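Local coordinates for phosphotriesterase family protein (Listeria monocytogenes serotype 4b str. H7858, PDB 3PNZ) that probably hydrolyses phosphorylated sugar lactones, using a pair of zinc ions held in an amidohydrolase-type barrel, at residues V69-R74 against G94-F99. Sequence-based numbering, arbitrary orientation.
Sequences VDYGRR and GFNKSF. With PO4 (phosphate ion), chain K.
The carboxylate of Asp70 faces the backbone N-H groups of Asn96 and Lys97, a compact example of how one acidic side chain can fix a neighbouring loop. Asn96 N forks between both oxygens, 3.0 Å from OD2 of Asp70 and bent more strongly toward OD1. Lys97 N adds a nearly straight bond to OD2 of Asp70 at 168°. All three bonds come in on the syn sides, slightly out of the carboxylate plane, and Trp101 NE1 also donates to OD2, so this buried oxygen is gripped by three N-H groups. Nearer the barrel wall, Val69 N donates to Gly94 O at 3.1 Å, while CG1 of Val69 rests against the same carbonyl oxygen. The guanidinium of Arg73 lies across Val69 N and turns an edge to Gly94 N; Thr92 O and Thr67 O bind it, and Glu138 and Glu144 pair with its charge.

Thus anchored, the 94-99 loop presents two polar ends to a phosphate ion. With CG anti to its backbone N (chi1 -177°), Asn96 reaches past the Tyr71 ring and donates from ND2 to phosphate O2 at 3.0 Å. The extended Lys97 chain lets NZ donate hydrogen bonds to phosphate O4 and O2, at 2.7 Å each. Phosphate O1 sits 3.6 Å above one face of Tyr71, off-centre, and the Asn96 amide plane is inclined 57° to that ring, with OD1 approaching it obliquely. Asn96 also lies near a zinc ion. Two adjacent loops following parallel strands 62-65 and 88-92, joined beside the metals, are typical of the active-site mouth of an amidohydrolase TIM barrel; the phosphate, probably from the crystallisation liquor, may mark where the phosphate group of a phosphorylated lactone binds.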
loop_
_atom_site.group_PDB
_atom_site.type_symbol
_atom_site.label_atom_id
_atom_site.label_comp_id
_atom_site.label_asym_id
_atom_site.label_seq_id
_atom_site.Cartn_x
_atom_site.Cartn_y
_atom_site.Cartn_z
ATOM N N VAL A 69 7.674 -7.886 2.865
ATOM C CA VAL A 69 8.387 -9.152 3.072
ATOM C C VAL A 69 7.919 -9.907 4.318
ATOM O O VAL A 69 7.978 -11.139 4.361
ATOM C CB VAL A 69 9.921 -8.954 3.123
ATOM C CG1 VAL A 69 10.349 -8.333 4.453
ATOM C CG2 VAL A 69 10.631 -10.279 2.893
ATOM N N ASP A 70 7.442 -9.164 5.314
ATOM C CA ASP A 70 6.943 -9.754 6.558
ATOM C C ASP A 70 5.483 -10.229 6.462
ATOM O O ASP A 70 4.919 -10.737 7.435
ATOM C CB ASP A 70 7.125 -8.768 7.727
ATOM C CG ASP A 70 6.594 -7.365 7.416
ATOM O OD1 ASP A 70 6.196 -7.096 6.264
ATOM O OD2 ASP A 70 6.563 -6.522 8.342
ATOM N N TYR A 71 4.878 -10.085 5.289
ATOM C CA TYR A 71 3.465 -10.402 5.128
ATOM C C TYR A 71 3.231 -11.589 4.183
ATOM O O TYR A 71 2.149 -11.741 3.617
ATOM C CB TYR A 71 2.681 -9.155 4.677
ATOM C CG TYR A 71 1.257 -9.131 5.183
ATOM C CD1 TYR A 71 0.988 -8.937 6.532
ATOM C CD2 TYR A 71 0.189 -9.313 4.321
ATOM C CE1 TYR A 71 -0.313 -8.923 7.011
ATOM C CE2 TYR A 71 -1.125 -9.303 4.792
ATOM C CZ TYR A 71 -1.362 -9.106 6.140
ATOM O OH TYR A 71 -2.656 -9.091 6.620
ATOM N N GLY A 72 4.259 -12.423 4.022
ATOM C CA GLY A 72 4.127 -13.687 3.310
ATOM C C GLY A 72 3.763 -13.574 1.842
ATOM O O GLY A 72 2.737 -14.083 1.400
ATOM N N ARG A 73 4.627 -12.928 1.068
ATOM C CA ARG A 73 4.348 -12.721 -0.340
ATOM C C ARG A 73 4.222 -14.037 -1.101
ATOM O O ARG A 73 4.876 -15.030 -0.770
ATOM C CB ARG A 73 5.450 -11.888 -0.991
ATOM C CG ARG A 73 5.738 -10.547 -0.330
ATOM C CD ARG A 73 6.532 -9.720 -1.323
ATOM N NE ARG A 73 7.042 -8.441 -0.843
ATOM C CZ ARG A 73 8.296 -8.238 -0.444
ATOM N NH1 ARG A 73 9.168 -9.244 -0.402
ATOM N NH2 ARG A 73 8.681 -7.028 -0.070
ATOM N N ARG A 74 3.364 -14.020 -2.115
ATOM C CA ARG A 74 3.293 -15.076 -3.119
ATOM C C ARG A 74 3.465 -14.411 -4.487
ATOM O O ARG A 74 2.528 -14.335 -5.286
ATOM C CB ARG A 74 1.953 -15.812 -3.018
ATOM C CG ARG A 74 1.797 -16.640 -1.745
ATOM C CD ARG A 74 2.938 -17.635 -1.633
ATOM N NE ARG A 74 2.791 -18.593 -0.540
ATOM C CZ ARG A 74 3.283 -18.432 0.687
ATOM N NH1 ARG A 74 3.952 -17.329 1.019
ATOM N NH2 ARG A 74 3.098 -19.381 1.593
ATOM N N GLY A 94 10.243 -3.889 1.120
ATOM C CA GLY A 94 10.395 -3.378 2.472
ATOM C C GLY A 94 9.554 -4.089 3.516
ATOM O O GLY A 94 9.349 -5.293 3.433
ATOM N N PHE A 95 9.033 -3.321 4.472
ATOM C CA PHE A 95 8.462 -3.878 5.698
ATOM C C PHE A 95 7.045 -3.349 5.952
ATOM O O PHE A 95 6.727 -2.231 5.562
ATOM C CB PHE A 95 9.371 -3.517 6.882
ATOM C CG PHE A 95 10.838 -3.702 6.601
ATOM C CD1 PHE A 95 11.470 -4.904 6.892
ATOM C CD2 PHE A 95 11.584 -2.681 6.035
ATOM C CE1 PHE A 95 12.815 -5.082 6.629
ATOM C CE2 PHE A 95 12.934 -2.849 5.766
ATOM C CZ PHE A 95 13.553 -4.056 6.063
ATOM N N ASN A 96 6.201 -4.146 6.617
ATOM C CA ASN A 96 4.798 -3.763 6.860
ATOM C C ASN A 96 4.531 -3.207 8.262
ATOM O O ASN A 96 3.965 -2.122 8.391
ATOM C CB ASN A 96 3.854 -4.934 6.541
ATOM C CG ASN A 96 2.364 -4.581 6.697
ATOM O OD1 ASN A 96 1.498 -5.378 6.334
ATOM N ND2 ASN A 96 2.067 -3.402 7.232
ATOM N N LYS A 97 4.930 -3.941 9.305
ATOM C CA LYS A 97 4.674 -3.541 10.697
ATOM C C LYS A 97 5.324 -4.521 11.689
ATOM O O LYS A 97 5.303 -5.728 11.463
ATOM C CB LYS A 97 3.164 -3.425 10.970
ATOM C CG LYS A 97 2.344 -4.646 10.559
ATOM C CD LYS A 97 0.869 -4.289 10.484
ATOM C CE LYS A 97 0.028 -5.437 9.971
ATOM N NZ LYS A 97 -1.373 -4.990 9.671
ATOM N N SER A 98 5.872 -4.004 12.786
ATOM C CA SER A 98 6.772 -4.787 13.639
ATOM C C SER A 98 6.155 -5.966 14.385
ATOM O O SER A 98 6.870 -6.908 14.724
ATOM C CB SER A 98 7.524 -3.897 14.631
ATOM O OG SER A 98 6.648 -3.388 15.625
ATOM N N PHE A 99 4.851 -5.942 14.648
ATOM C CA PHE A 99 4.251 -7.080 15.345
ATOM C C PHE A 99 4.324 -8.357 14.505
ATOM O O PHE A 99 4.388 -9.460 15.044
ATOM C CB PHE A 99 2.832 -6.780 15.886
ATOM C CG PHE A 99 1.715 -6.924 14.871
ATOM C CD1 PHE A 99 1.302 -8.175 14.429
ATOM C CD2 PHE A 99 1.033 -5.804 14.411
ATOM C CE1 PHE A 99 0.257 -8.306 13.516
ATOM C CE2 PHE A 99 -0.014 -5.928 13.496
ATOM C CZ PHE A 99 -0.400 -7.180 13.051
HETATM P P PO4 K . -1.966 -4.296 6.639
HETATM O O1 PO4 K . -1.337 -5.457 5.902
HETATM O O2 PO4 K . -0.885 -3.566 7.392
HETATM O O3 PO4 K . -2.614 -3.329 5.690
HETATM O O4 PO4 K . -3.048 -4.796 7.563
HETATM O O HOH W 1 -2.696 -7.765 9.684
#